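Side-chain contacts in aminotransferase (Paracoccus denitrificans, PDB 4GRX), which probably catalyses pyridoxal-phosphate-dependent transfer of amino groups between amines or omega-amino acids and keto acceptors, as a class III omega-aminotransferase: residues D76-G79 with L80-A84; S102-T105 with V106-S109; A416-C419 with T420-L424; L457-V460 with F461-A465. One frame throughout, in Å; residues are numbered along the deposited sequence.

How the contacts relate
All four contacts lie at helix ends, two where a helix begins and two where one finishes. Contacts 1 and 2 open helices 78-90 and 103-115; both lie against helix 339-354 and the second subunit, and contact 2 is the more deeply buried. Their first turns differ: a histidine ring caps contact 1, whereas a serine with a threonine partner starts contact 2. Contacts 3 and 4 close helices 411-421 and 443-463, which pack together where Thr418 meets Val460. Contact 3 ends in a Schellman motif leading into a strand, while contact 4 runs out at the C-terminus, with a buried apolar side and an exposed charged one.

Contact 1 of 4, residues D76-G79 with L80-A84; sequences DHKG and LIEAA
His77 reaches over the start of helix 78-90 and meets Leu80 with its ring and Ile81 with its backbone O. Its CB lies 4.1 Å from Leu80 CD1. One bond further out, CG is swung anti to the backbone N (chi1 -169°) and sits 4.0 Å from that same methyl. The ring then presents ND1 to the first turn: Leu80 N donates to it at 3.1 Å, almost straight (165°) and within the ring plane. ND1 is also 3.8 Å from Leu80 CB, and the next ring atom, CE1, lies 3.7 Å from Leu80 N. This is an N-cap, with an imidazole taking a first-turn backbone N-H, which lacks the helical acceptor that later ones have. The residue's own backbone O takes the next one, from Ile81 N at 2.9 Å, and the regular ladder follows with Glu82 N to Lys78 O and Ala83 N to Gly79 O. With an alanine here, Leu80 N is likely to lose its capping acceptor and a gap to open beside the leucine methyl. Ile81 lays CG1 3.4 Å from His77 O and extends CD1 to Asp76 O, at 3.7 Å. Further out, His77 packs on Val351 and Leu80 on Lys347, both of helix 339-354, while Ile81 touches Tyr88 of the second subunit.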
ATOM      1  N   ASP A  76     -19.829  -8.798 -11.067  1.00 35.69           N
ATOM      2  CA  ASP A  76     -21.059  -8.053 -10.809  1.00 37.07           C
ATOM      3  C   ASP A  76     -21.938  -8.639  -9.705  1.00 37.47           C
ATOM      4  O   ASP A  76     -23.156  -8.501  -9.756  1.00 39.75           O
ATOM      5  CB  ASP A  76     -21.853  -7.817 -12.119  1.00 38.98           C
ATOM      6  CG  ASP A  76     -22.605  -9.059 -12.606  1.00 41.34           C
ATOM      7  OD1 ASP A  76     -22.121 -10.197 -12.418  1.00 41.24           O
ATOM      8  OD2 ASP A  76     -23.697  -8.890 -13.201  1.00 44.21           O
ATOM      9  N   HIS A  77     -21.326  -9.268  -8.705  1.00 35.74           N
ATOM     10  CA  HIS A  77     -22.073  -9.844  -7.589  1.00 36.08           C
ATOM     11  C   HIS A  77     -22.941  -8.832  -6.895  1.00 36.85           C
ATOM     12  O   HIS A  77     -22.451  -7.879  -6.287  1.00 36.09           O
ATOM     13  CB  HIS A  77     -21.142 -10.491  -6.589  1.00 35.12           C
ATOM     14  CG  HIS A  77     -21.849 -11.327  -5.567  1.00 36.64           C
ATOM     15  ND1 HIS A  77     -22.340 -10.811  -4.430  1.00 37.59           N
ATOM     16  CD2 HIS A  77     -22.151 -12.686  -5.545  1.00 37.57           C
ATOM     17  CE1 HIS A  77     -22.929 -11.789  -3.712  1.00 38.93           C
ATOM     18  NE2 HIS A  77     -22.810 -12.935  -4.393  1.00 38.78           N
ATOM     19  N   LYS A  78     -24.251  -9.062  -6.971  1.00 38.62           N
ATOM     20  CA  LYS A  78     -25.269  -8.133  -6.458  1.00 39.75           C
ATOM     21  C   LYS A  78     -25.175  -7.852  -4.958  1.00 39.36           C
ATOM     22  O   LYS A  78     -25.324  -6.704  -4.537  1.00 39.47           O
ATOM     23  CB  LYS A  78     -26.676  -8.625  -6.814  1.00 42.14           C
ATOM     24  CG  LYS A  78     -27.726  -7.523  -6.844  1.00 44.35           C
ATOM     25  CD  LYS A  78     -29.145  -8.078  -6.850  1.00 47.08           C
ATOM     26  CE  LYS A  78     -30.151  -6.971  -6.595  1.00 49.13           C
ATOM     27  NZ  LYS A  78     -31.429  -7.519  -6.059  1.00 52.20           N
ATOM     28  N   GLY A  79     -24.935  -8.899  -4.168  1.00 38.83           N
ATOM     29  CA  GLY A  79     -24.859  -8.777  -2.718  1.00 38.77           C
ATOM     30  C   GLY A  79     -23.700  -7.900  -2.307  1.00 36.97           C
ATOM     31  O   GLY A  79     -23.847  -7.013  -1.469  1.00 37.42           O
ATOM     32  N   LEU A  80     -22.542  -8.148  -2.915  1.00 34.97           N
ATOM     33  CA  LEU A  80     -21.362  -7.334  -2.678  1.00 33.25           C
ATOM     34  C   LEU A  80     -21.511  -5.893  -3.179  1.00 33.27           C
ATOM     35  O   LEU A  80     -21.047  -4.958  -2.514  1.00 33.18           O
ATOM     36  CB  LEU A  80     -20.134  -8.001  -3.282  1.00 31.45           C
ATOM     37  CG  LEU A  80     -19.550  -9.144  -2.445  1.00 31.20           C
ATOM     38  CD1 LEU A  80     -18.728 -10.092  -3.303  1.00 30.11           C
ATOM     39  CD2 LEU A  80     -18.721  -8.623  -1.283  1.00 30.55           C
ATOM     40  N   ILE A  81     -22.149  -5.703  -4.335  1.00 33.35           N
ATOM     41  CA  ILE A  81     -22.376  -4.351  -4.839  1.00 33.73           C
ATOM     42  C   ILE A  81     -23.232  -3.594  -3.831  1.00 35.64           C
ATOM     43  O   ILE A  81     -22.912  -2.469  -3.438  1.00 35.72           O
ATOM     44  CB  ILE A  81     -23.018  -4.346  -6.251  1.00 34.20           C
ATOM     45  CG1 ILE A  81     -21.966  -4.673  -7.315  1.00 32.36           C
ATOM     46  CG2 ILE A  81     -23.700  -3.010  -6.567  1.00 35.22           C
ATOM     47  CD1 ILE A  81     -22.552  -4.995  -8.671  1.00 32.72           C
ATOM     48  N   GLU A  82     -24.301  -4.250  -3.390  1.00 37.52           N
ATOM     49  CA  GLU A  82     -25.267  -3.656  -2.480  1.00 39.65           C
ATOM     50  C   GLU A  82     -24.647  -3.352  -1.113  1.00 39.15           C
ATOM     51  O   GLU A  82     -24.964  -2.326  -0.510  1.00 40.34           O
ATOM     52  CB  GLU A  82     -26.506  -4.559  -2.360  1.00 41.95           C
ATOM     53  CG  GLU A  82     -27.837  -3.848  -2.560  1.00 44.84           C
ATOM     54  CD  GLU A  82     -27.909  -2.987  -3.831  1.00 45.19           C
ATOM     55  OE1 GLU A  82     -27.607  -3.470  -4.957  1.00 44.03           O
ATOM     56  OE2 GLU A  82     -28.304  -1.803  -3.699  1.00 46.85           O
ATOM     57  N   ALA A  83     -23.752  -4.229  -0.652  1.00 37.49           N
ATOM     58  CA  ALA A  83     -23.010  -4.018   0.606  1.00 36.97           C
ATOM     59  C   ALA A  83     -22.086  -2.795   0.592  1.00 35.75           C
ATOM     60  O   ALA A  83     -22.039  -2.033   1.559  1.00 36.62           O
ATOM     61  CB  ALA A  83     -22.237  -5.268   1.007  1.00 35.63           C
ATOM     62  N   ALA A  84     -21.375  -2.608  -0.511  1.00 34.01           N
ATOM     63  CA  ALA A  84     -20.467  -1.480  -0.657  1.00 33.10           C
ATOM     64  C   ALA A  84     -21.231  -0.165  -0.644  1.00 34.47           C
ATOM     65  O   ALA A  84     -20.860   0.771   0.065  1.00 34.85           O
ATOM     66  CB  ALA A  84     -19.662  -1.613  -1.943  1.00 31.42           C
TER

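Contact 2 of 4, residues S102-T105 with V106-S109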
ATOM      1  N   SER A 102     -13.597   3.130  13.046  1.00 56.24           N
ATOM      2  CA  SER A 102     -14.999   2.896  12.726  1.00 57.11           C
ATOM      3  C   SER A 102     -15.537   1.670  13.477  1.00 58.55           C
ATOM      4  O   SER A 102     -14.760   0.824  13.936  1.00 59.59           O
ATOM      5  CB  SER A 102     -15.218   2.784  11.205  1.00 54.84           C
ATOM      6  OG  SER A 102     -14.528   1.688  10.632  1.00 52.24           O
ATOM      7  N   ASP A 103     -16.861   1.601  13.637  1.00 59.22           N
ATOM      8  CA  ASP A 103     -17.525   0.393  14.156  1.00 58.75           C
ATOM      9  C   ASP A 103     -17.193  -0.832  13.289  1.00 55.28           C
ATOM     10  O   ASP A 103     -16.983  -1.947  13.787  1.00 54.81           O
ATOM     11  CB  ASP A 103     -19.059   0.597  14.296  1.00 60.30           C
ATOM     12  CG  ASP A 103     -19.740   1.200  13.030  1.00 59.62           C
ATOM     13  OD1 ASP A 103     -19.079   1.561  12.022  1.00 57.31           O
ATOM     14  OD2 ASP A 103     -20.987   1.325  13.064  1.00 61.15           O
ATOM     15  N   GLN A 104     -17.106  -0.572  11.992  1.00 51.93           N
ATOM     16  CA  GLN A 104     -16.966  -1.587  10.983  1.00 49.69           C
ATOM     17  C   GLN A 104     -15.606  -2.285  11.113  1.00 48.70           C
ATOM     18  O   GLN A 104     -15.491  -3.499  10.883  1.00 47.86           O
ATOM     19  CB  GLN A 104     -17.134  -0.916   9.623  1.00 48.20           C
ATOM     20  CG  GLN A 104     -18.006  -1.674   8.641  1.00 47.16           C
ATOM     21  CD  GLN A 104     -19.468  -1.725   9.027  1.00 48.88           C
ATOM     22  OE1 GLN A 104     -20.015  -0.788   9.618  1.00 50.35           O
ATOM     23  NE2 GLN A 104     -20.118  -2.828   8.676  1.00 48.59           N
ATOM     24  N   THR A 105     -14.592  -1.506  11.505  1.00 48.73           N
ATOM     25  CA  THR A 105     -13.245  -2.003  11.824  1.00 47.29           C
ATOM     26  C   THR A 105     -13.309  -2.972  13.005  1.00 47.50           C
ATOM     27  O   THR A 105     -12.919  -4.131  12.890  1.00 46.34           O
ATOM     28  CB  THR A 105     -12.257  -0.841  12.145  1.00 48.42           C
ATOM     29  OG1 THR A 105     -12.530   0.298  11.307  1.00 49.08           O
ATOM     30  CG2 THR A 105     -10.800  -1.275  11.942  1.00 46.58           C
ATOM     31  N   VAL A 106     -13.831  -2.496  14.128  1.00 49.31           N
ATOM     32  CA  VAL A 106     -13.992  -3.319  15.319  1.00 50.81           C
ATOM     33  C   VAL A 106     -14.688  -4.639  14.970  1.00 50.55           C
ATOM     34  O   VAL A 106     -14.371  -5.689  15.540  1.00 51.42           O
ATOM     35  CB  VAL A 106     -14.749  -2.567  16.442  1.00 53.16           C
ATOM     36  CG1 VAL A 106     -14.808  -3.401  17.711  1.00 54.59           C
ATOM     37  CG2 VAL A 106     -14.096  -1.221  16.734  1.00 53.61           C
ATOM     38  N   MET A 107     -15.610  -4.588  14.013  1.00 49.73           N
ATOM     39  CA  MET A 107     -16.339  -5.781  13.593  1.00 49.31           C
ATOM     40  C   MET A 107     -15.481  -6.797  12.832  1.00 46.06           C
ATOM     41  O   MET A 107     -15.438  -7.979  13.188  1.00 45.87           O
ATOM     42  CB  MET A 107     -17.586  -5.400  12.796  1.00 51.19           C
ATOM     43  CG  MET A 107     -18.793  -5.041  13.656  1.00 54.40           C
ATOM     44  SD  MET A 107     -20.060  -4.262  12.636  1.00 56.82           S
ATOM     45  CE  MET A 107     -21.420  -4.139  13.815  1.00 59.23           C
ATOM     46  N   LEU A 108     -14.786  -6.332  11.798  1.00 43.65           N
ATOM     47  CA  LEU A 108     -13.911  -7.220  11.023  1.00 41.08           C
ATOM     48  C   LEU A 108     -12.811  -7.905  11.845  1.00 40.74           C
ATOM     49  O   LEU A 108     -12.654  -9.130  11.755  1.00 40.46           O
ATOM     50  CB  LEU A 108     -13.316  -6.511   9.816  1.00 39.02           C
ATOM     51  CG  LEU A 108     -12.658  -7.491   8.847  1.00 37.11           C
ATOM     52  CD1 LEU A 108     -13.693  -8.356   8.145  1.00 36.79           C
ATOM     53  CD2 LEU A 108     -11.811  -6.734   7.845  1.00 35.36           C
ATOM     54  N   SER A 109     -12.074  -7.126  12.644  1.00 40.69           N
ATOM     55  CA  SER A 109     -11.099  -7.692  13.593  1.00 40.91           C
ATOM     56  C   SER A 109     -11.681  -8.909  14.315  1.00 42.09           C
ATOM     57  O   SER A 109     -11.114  -9.996  14.263  1.00 41.35           O
ATOM     58  CB  SER A 109     -10.647  -6.650  14.619  1.00 41.90           C
ATOM     59  OG  SER A 109      -9.911  -5.595  14.033  1.00 40.79           O
TER
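Val106 has CG1 anti to its own nitrogen (chi1 -175°), which turns CG2 back down the helix to lie 3.5 Å from Ser102 O. Met107 instead has CG anti to the carbonyl carbon (chi1 -83°) and runs on extended, passing CG at 3.6 Å and then SD at 4.0 Å from Asp103 O. The sulfur ends up loosely alongside the Gln104 amide, 4.2 Å from NE2. Ser102 is the N-cap of helix 103-115. Its OG shares a hydrogen bond of 2.5 Å with Thr105 OG1, which ties the residue before the helix to the first turn through two hydroxyls. The first backbone bond, Val106 N to Ser102 O, is long and weak; the ladder becomes regular after it, with Met107 N on Asp103 O at 3.0 Å and Ser109 N on Thr105 O at 3.1 Å. Polar ends in this buried turn find partners nearby: Asp103 forms a salt bridge with Arg90, Thr105 OG1 bonds to Gly337 O, and Ser109 OG bonds to Tyr125 OH. Leu108 packs on Ala345 and Ile349 of helix 339-354 and on Tyr125 of strand 122-126. Asp103 and Met107 meet Trp19 of the second subunit, and Ser102 pairs in a parallel beta ladder with a strand of that subunit, so the sheet continues across the interface.

Contact 3 of 4, residues A416-C419 with T420-L424; sequences ANTC and TDLGL
From Ala416 O, which takes Thr420 N at 2.9 Å, the last turns of helix 411-421 run regularly until the ladder gathers on Cys419 O. That oxygen accepts from Leu422 N at 3.0 Å and from Leu424 N at 2.9 Å, the two donors arriving from opposite faces of the carbonyl plane. With Gly423 N bonded to Thr420 O at 3.0 Å, this is a Schellman motif, and Gly423 is its C-prime residue. Its positive phi (81°) reverses the chain and sends it into the short strand 424-425. The reversal also carries Leu424 back to the helix it has just left: its CG stands anti to the backbone N (chi1 168°), and CD2 comes to 3.7 Å from Cys419 SG, an apolar touch between the helix and the strand that follows it. On another side Thr418 and Leu422 lie alongside each other, pointing the same way, with CG2 of the threonine 3.9 Å from CD1 of the leucine. Thr418 OG1, the branch anti to the carbonyl carbon, bonds to Arg414 O. A water bridges one turn, donating to Ala416 O at 3.0 Å and accepting from Thr420 OG1 at 2.8 Å, so this carbonyl serves both a backbone N-H and the solvent. The polar ends of Asn417 and Asp421 are taken up by helix 34-40, the amide bonding to Ser36 and the carboxylate forming a salt bridge with Arg40. Cys419 packs on Ala456 of helix 443-463.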
ATOM      1  N   ALA A 416      -0.983 -16.412 -23.843  1.00 29.45           N
ATOM      2  CA  ALA A 416      -1.798 -15.290 -23.362  1.00 29.44           C
ATOM      3  C   ALA A 416      -2.550 -14.620 -24.510  1.00 30.34           C
ATOM      4  O   ALA A 416      -3.791 -14.626 -24.526  1.00 31.22           O
ATOM      5  CB  ALA A 416      -0.931 -14.273 -22.633  1.00 28.94           C
ATOM      6  N   ASN A 417      -1.797 -14.088 -25.477  1.00 30.21           N
ATOM      7  CA  ASN A 417      -2.357 -13.475 -26.690  1.00 30.83           C
ATOM      8  C   ASN A 417      -3.399 -14.335 -27.464  1.00 31.42           C
ATOM      9  O   ASN A 417      -4.517 -13.886 -27.737  1.00 31.51           O
ATOM     10  CB  ASN A 417      -1.216 -12.991 -27.605  1.00 31.42           C
ATOM     11  CG  ASN A 417      -0.362 -11.902 -26.952  1.00 30.94           C
ATOM     12  OD1 ASN A 417      -0.874 -11.061 -26.217  1.00 30.63           O
ATOM     13  ND2 ASN A 417       0.941 -11.915 -27.220  1.00 30.90           N
ATOM     14  N   THR A 418      -3.045 -15.571 -27.787  1.00 31.67           N
ATOM     15  CA  THR A 418      -3.972 -16.453 -28.484  0.82 32.37           C
ATOM     16  C   THR A 418      -5.238 -16.708 -27.676  1.00 32.56           C
ATOM     17  O   THR A 418      -6.316 -16.720 -28.227  1.00 33.52           O
ATOM     18  CB  THR A 418      -3.302 -17.776 -28.879  0.82 32.67           C
ATOM     19  OG1 THR A 418      -2.169 -17.486 -29.702  1.00 32.71           O
ATOM     20  CG2 THR A 418      -4.254 -18.657 -29.658  1.00 33.54           C
ATOM     21  N   CYS A 419      -5.105 -16.907 -26.368  1.00 32.65           N
ATOM     22  CA  CYS A 419      -6.269 -17.086 -25.477  1.00 32.36           C
ATOM     23  C   CYS A 419      -7.203 -15.884 -25.517  1.00 31.84           C
ATOM     24  O   CYS A 419      -8.411 -16.030 -25.719  1.00 32.29           O
ATOM     25  CB  CYS A 419      -5.813 -17.321 -24.037  1.00 32.11           C
ATOM     26  SG  CYS A 419      -5.498 -19.058 -23.651  1.00 33.30           S
ATOM     27  N   THR A 420      -6.628 -14.700 -25.318  1.00 30.49           N
ATOM     28  CA  THR A 420      -7.366 -13.462 -25.440  1.00 29.97           C
ATOM     29  C   THR A 420      -8.116 -13.401 -26.775  1.00 30.72           C
ATOM     30  O   THR A 420      -9.272 -13.028 -26.803  1.00 31.21           O
ATOM     31  CB  THR A 420      -6.436 -12.245 -25.212  1.00 29.04           C
ATOM     32  OG1 THR A 420      -5.990 -12.266 -23.858  1.00 28.23           O
ATOM     33  CG2 THR A 420      -7.157 -10.915 -25.447  1.00 28.86           C
ATOM     34  N   ASP A 421      -7.477 -13.800 -27.869  1.00 31.12           N
ATOM     35  CA  ASP A 421      -8.115 -13.700 -29.191  1.00 32.15           C
ATOM     36  C   ASP A 421      -9.300 -14.609 -29.339  1.00 32.60           C
ATOM     37  O   ASP A 421     -10.156 -14.344 -30.168  1.00 33.39           O
ATOM     38  CB  ASP A 421      -7.133 -13.980 -30.326  1.00 32.98           C
ATOM     39  CG  ASP A 421      -6.152 -12.863 -30.518  1.00 33.19           C
ATOM     40  OD1 ASP A 421      -6.489 -11.707 -30.171  1.00 33.42           O
ATOM     41  OD2 ASP A 421      -5.038 -13.134 -31.001  1.00 33.78           O
ATOM     42  N   LEU A 422      -9.334 -15.667 -28.526  1.00 32.00           N
ATOM     43  CA  LEU A 422     -10.426 -16.648 -28.509  1.00 32.63           C
ATOM     44  C   LEU A 422     -11.451 -16.379 -27.403  1.00 32.57           C
ATOM     45  O   LEU A 422     -12.334 -17.202 -27.153  1.00 33.11           O
ATOM     46  CB  LEU A 422      -9.852 -18.048 -28.317  1.00 32.38           C
ATOM     47  CG  LEU A 422      -8.924 -18.535 -29.423  1.00 32.65           C
ATOM     48  CD1 LEU A 422      -7.954 -19.569 -28.868  1.00 32.19           C
ATOM     49  CD2 LEU A 422      -9.719 -19.069 -30.609  1.00 33.68           C
ATOM     50  N   GLY A 423     -11.309 -15.242 -26.727  1.00 31.86           N
ATOM     51  CA  GLY A 423     -12.224 -14.863 -25.663  1.00 32.12           C
ATOM     52  C   GLY A 423     -11.963 -15.501 -24.311  1.00 32.05           C
ATOM     53  O   GLY A 423     -12.910 -15.735 -23.554  1.00 32.29           O
ATOM     54  N   LEU A 424     -10.691 -15.767 -23.989  1.00 31.73           N
ATOM     55  CA  LEU A 424     -10.331 -16.364 -22.692  1.00 31.77           C
ATOM     56  C   LEU A 424      -9.195 -15.600 -22.050  1.00 31.15           C
ATOM     57  O   LEU A 424      -8.081 -15.609 -22.565  1.00 31.76           O
ATOM     58  CB  LEU A 424      -9.967 -17.869 -22.827  1.00 32.17           C
ATOM     59  CG  LEU A 424      -9.289 -18.623 -21.653  1.00 31.43           C
ATOM     60  CD1 LEU A 424     -10.227 -18.782 -20.476  1.00 31.42           C
ATOM     61  CD2 LEU A 424      -8.742 -19.993 -22.040  1.00 31.73           C
TER
HETATM   62  O   HOH W   1      -4.910 -13.922 -21.820  1.00 26.34           O

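Contact 4 of 4, residues L457-V460 with F461-A465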
ATOM      1  N   LEU A 457      -3.644 -23.827 -27.146  1.00 35.29           N
ATOM      2  CA  LEU A 457      -2.470 -24.699 -27.095  1.00 36.18           C
ATOM      3  C   LEU A 457      -2.157 -25.363 -28.452  1.00 38.48           C
ATOM      4  O   LEU A 457      -0.994 -25.418 -28.862  1.00 38.59           O
ATOM      5  CB  LEU A 457      -2.569 -25.740 -25.965  1.00 37.67           C
ATOM      6  CG  LEU A 457      -2.673 -25.245 -24.517  1.00 36.82           C
ATOM      7  CD1 LEU A 457      -2.915 -26.405 -23.566  1.00 39.81           C
ATOM      8  CD2 LEU A 457      -1.455 -24.442 -24.078  1.00 36.48           C
ATOM      9  N   ASP A 458      -3.185 -25.850 -29.146  1.00 41.05           N
ATOM     10  CA  ASP A 458      -2.987 -26.494 -30.446  1.00 44.96           C
ATOM     11  C   ASP A 458      -2.318 -25.521 -31.396  1.00 43.98           C
ATOM     12  O   ASP A 458      -1.324 -25.852 -32.051  1.00 45.19           O
ATOM     13  CB  ASP A 458      -4.316 -26.936 -31.060  1.00 49.46           C
ATOM     14  CG  ASP A 458      -4.942 -28.128 -30.350  1.00 52.69           C
ATOM     15  OD1 ASP A 458      -4.423 -28.599 -29.311  1.00 51.66           O
ATOM     16  OD2 ASP A 458      -5.988 -28.592 -30.843  1.00 57.53           O
ATOM     17  N   LYS A 459      -2.874 -24.313 -31.449  1.00 42.53           N
ATOM     18  CA  LYS A 459      -2.420 -23.270 -32.352  1.00 43.10           C
ATOM     19  C   LYS A 459      -0.964 -22.896 -32.074  1.00 40.45           C
ATOM     20  O   LYS A 459      -0.141 -22.939 -32.984  1.00 42.09           O
ATOM     21  CB  LYS A 459      -3.335 -22.048 -32.228  1.00 43.51           C
ATOM     22  CG  LYS A 459      -3.417 -21.181 -33.464  1.00 47.67           C
ATOM     23  CD  LYS A 459      -4.622 -20.259 -33.350  1.00 50.25           C
ATOM     24  CE  LYS A 459      -5.146 -19.842 -34.717  1.00 57.41           C
ATOM     25  NZ  LYS A 459      -4.084 -19.166 -35.511  1.00 59.38           N
ATOM     26  N   VAL A 460      -0.647 -22.565 -30.819  1.00 37.24           N
ATOM     27  CA  VAL A 460       0.692 -22.119 -30.444  1.00 35.87           C
ATOM     28  C   VAL A 460       1.764 -23.214 -30.596  1.00 36.41           C
ATOM     29  O   VAL A 460       2.812 -22.971 -31.206  1.00 36.95           O
ATOM     30  CB  VAL A 460       0.722 -21.525 -29.020  1.00 34.58           C
ATOM     31  CG1 VAL A 460       2.137 -21.102 -28.629  1.00 34.82           C
ATOM     32  CG2 VAL A 460      -0.234 -20.344 -28.907  1.00 35.09           C
ATOM     33  N   PHE A 461       1.508 -24.413 -30.074  1.00 37.06           N
ATOM     34  CA  PHE A 461       2.489 -25.493 -30.196  1.00 39.09           C
ATOM     35  C   PHE A 461       2.772 -25.896 -31.643  1.00 41.67           C
ATOM     36  O   PHE A 461       3.847 -26.425 -31.953  1.00 43.25           O
ATOM     37  CB  PHE A 461       2.137 -26.719 -29.322  1.00 41.26           C
ATOM     38  CG  PHE A 461       2.170 -26.443 -27.833  1.00 40.17           C
ATOM     39  CD1 PHE A 461       3.094 -25.551 -27.287  1.00 38.77           C
ATOM     40  CD2 PHE A 461       1.277 -27.081 -26.969  1.00 41.74           C
ATOM     41  CE1 PHE A 461       3.118 -25.290 -25.920  1.00 39.47           C
ATOM     42  CE2 PHE A 461       1.303 -26.831 -25.596  1.00 41.78           C
ATOM     43  CZ  PHE A 461       2.225 -25.931 -25.074  1.00 40.90           C
ATOM     44  N   ALA A 462       1.822 -25.641 -32.535  1.00 43.22           N
ATOM     45  CA  ALA A 462       2.035 -25.955 -33.947  1.00 46.98           C
ATOM     46  C   ALA A 462       2.819 -24.852 -34.649  1.00 45.96           C
ATOM     47  O   ALA A 462       3.541 -25.122 -35.600  1.00 48.28           O
ATOM     48  CB  ALA A 462       0.716 -26.217 -34.653  1.00 50.92           C
ATOM     49  N   GLU A 463       2.663 -23.615 -34.184  1.00 43.69           N
ATOM     50  CA  GLU A 463       3.456 -22.481 -34.682  1.00 44.09           C
ATOM     51  C   GLU A 463       4.931 -22.671 -34.327  1.00 42.55           C
ATOM     52  O   GLU A 463       5.818 -22.193 -35.025  1.00 43.19           O
ATOM     53  CB  GLU A 463       2.969 -21.163 -34.064  1.00 43.44           C
ATOM     54  CG  GLU A 463       1.666 -20.594 -34.619  1.00 46.80           C
ATOM     55  CD  GLU A 463       1.092 -19.439 -33.781  1.00 47.14           C
ATOM     56  OE1 GLU A 463       0.031 -18.907 -34.182  1.00 50.70           O
ATOM     57  OE2 GLU A 463       1.676 -19.047 -32.727  1.00 45.00           O
ATOM     58  N   VAL A 464       5.164 -23.420 -33.256  1.00 41.56           N
ATOM     59  CA  VAL A 464       6.419 -23.406 -32.525  1.00 41.20           C
ATOM     60  C   VAL A 464       7.086 -24.802 -32.431  1.00 43.74           C
ATOM     61  O   VAL A 464       7.961 -25.025 -31.585  1.00 44.58           O
ATOM     62  CB  VAL A 464       6.160 -22.767 -31.135  1.00 39.63           C
ATOM     63  CG1 VAL A 464       7.174 -23.189 -30.095  1.00 40.61           C
ATOM     64  CG2 VAL A 464       6.116 -21.252 -31.236  1.00 39.69           C
ATOM     65  N   ALA A 465       6.693 -25.735 -33.303  1.00 46.68           N
ATOM     66  CA  ALA A 465       7.289 -27.089 -33.310  1.00 50.76           C
ATOM     67  C   ALA A 465       8.234 -27.312 -34.511  1.00 53.79           C
ATOM     68  O   ALA A 465       8.586 -26.368 -35.223  1.00 52.81           O
ATOM     69  CB  ALA A 465       6.202 -28.153 -33.264  1.00 53.70           C
ATOM     70  OXT ALA A 465       8.690 -28.421 -34.827  1.00 58.20           O
TER
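The C-terminal helix, 443-463, ends here, and Leu457 and Phe461, one turn apart, form the apolar side of its last turns. Their side chains run side by side in the same direction: Leu457 CD2 is 4.0 Å from Phe461 CE2, and CE2 is equally far from the leucine CB. The phenylalanine is brought there by a first torsion that sets CG anti to its carbonyl carbon (chi1 -65°), turning the ring back along the helix so that CD2 passes 3.4 Å from Leu457 O. That same oxygen accepts Phe461 N at 3.0 Å. Replacing the ring by a serine is likely to leave the Leu457 methyl without its aromatic neighbour and to open a gap against Asn380, on which the ring also packs. On the other side Lys459 and Glu463 slant across each other, with the lysine CG 4.2 Å from Glu463 OE1. The lysine chain is extended until its final torsion (chi4 -58°) bends the amine back toward the glutamate. NZ nonetheless stays 4.3 Å from OE1, beyond a salt bridge, while the firmer link between the two residues is backbone, Glu463 N to Lys459 O at 3.1 Å. Glu463 OE2 also has a weak, long ion pair with Arg414 of helix 411-421, which Val460 and Val464 both touch, and Asp458 holds a salt bridge with Arg378. The two sides thus differ in kind: apolar contact holds the leucine against the buried ring, whereas the exposed pair of opposite charges is likely to attract only loosely, with solvent screening it.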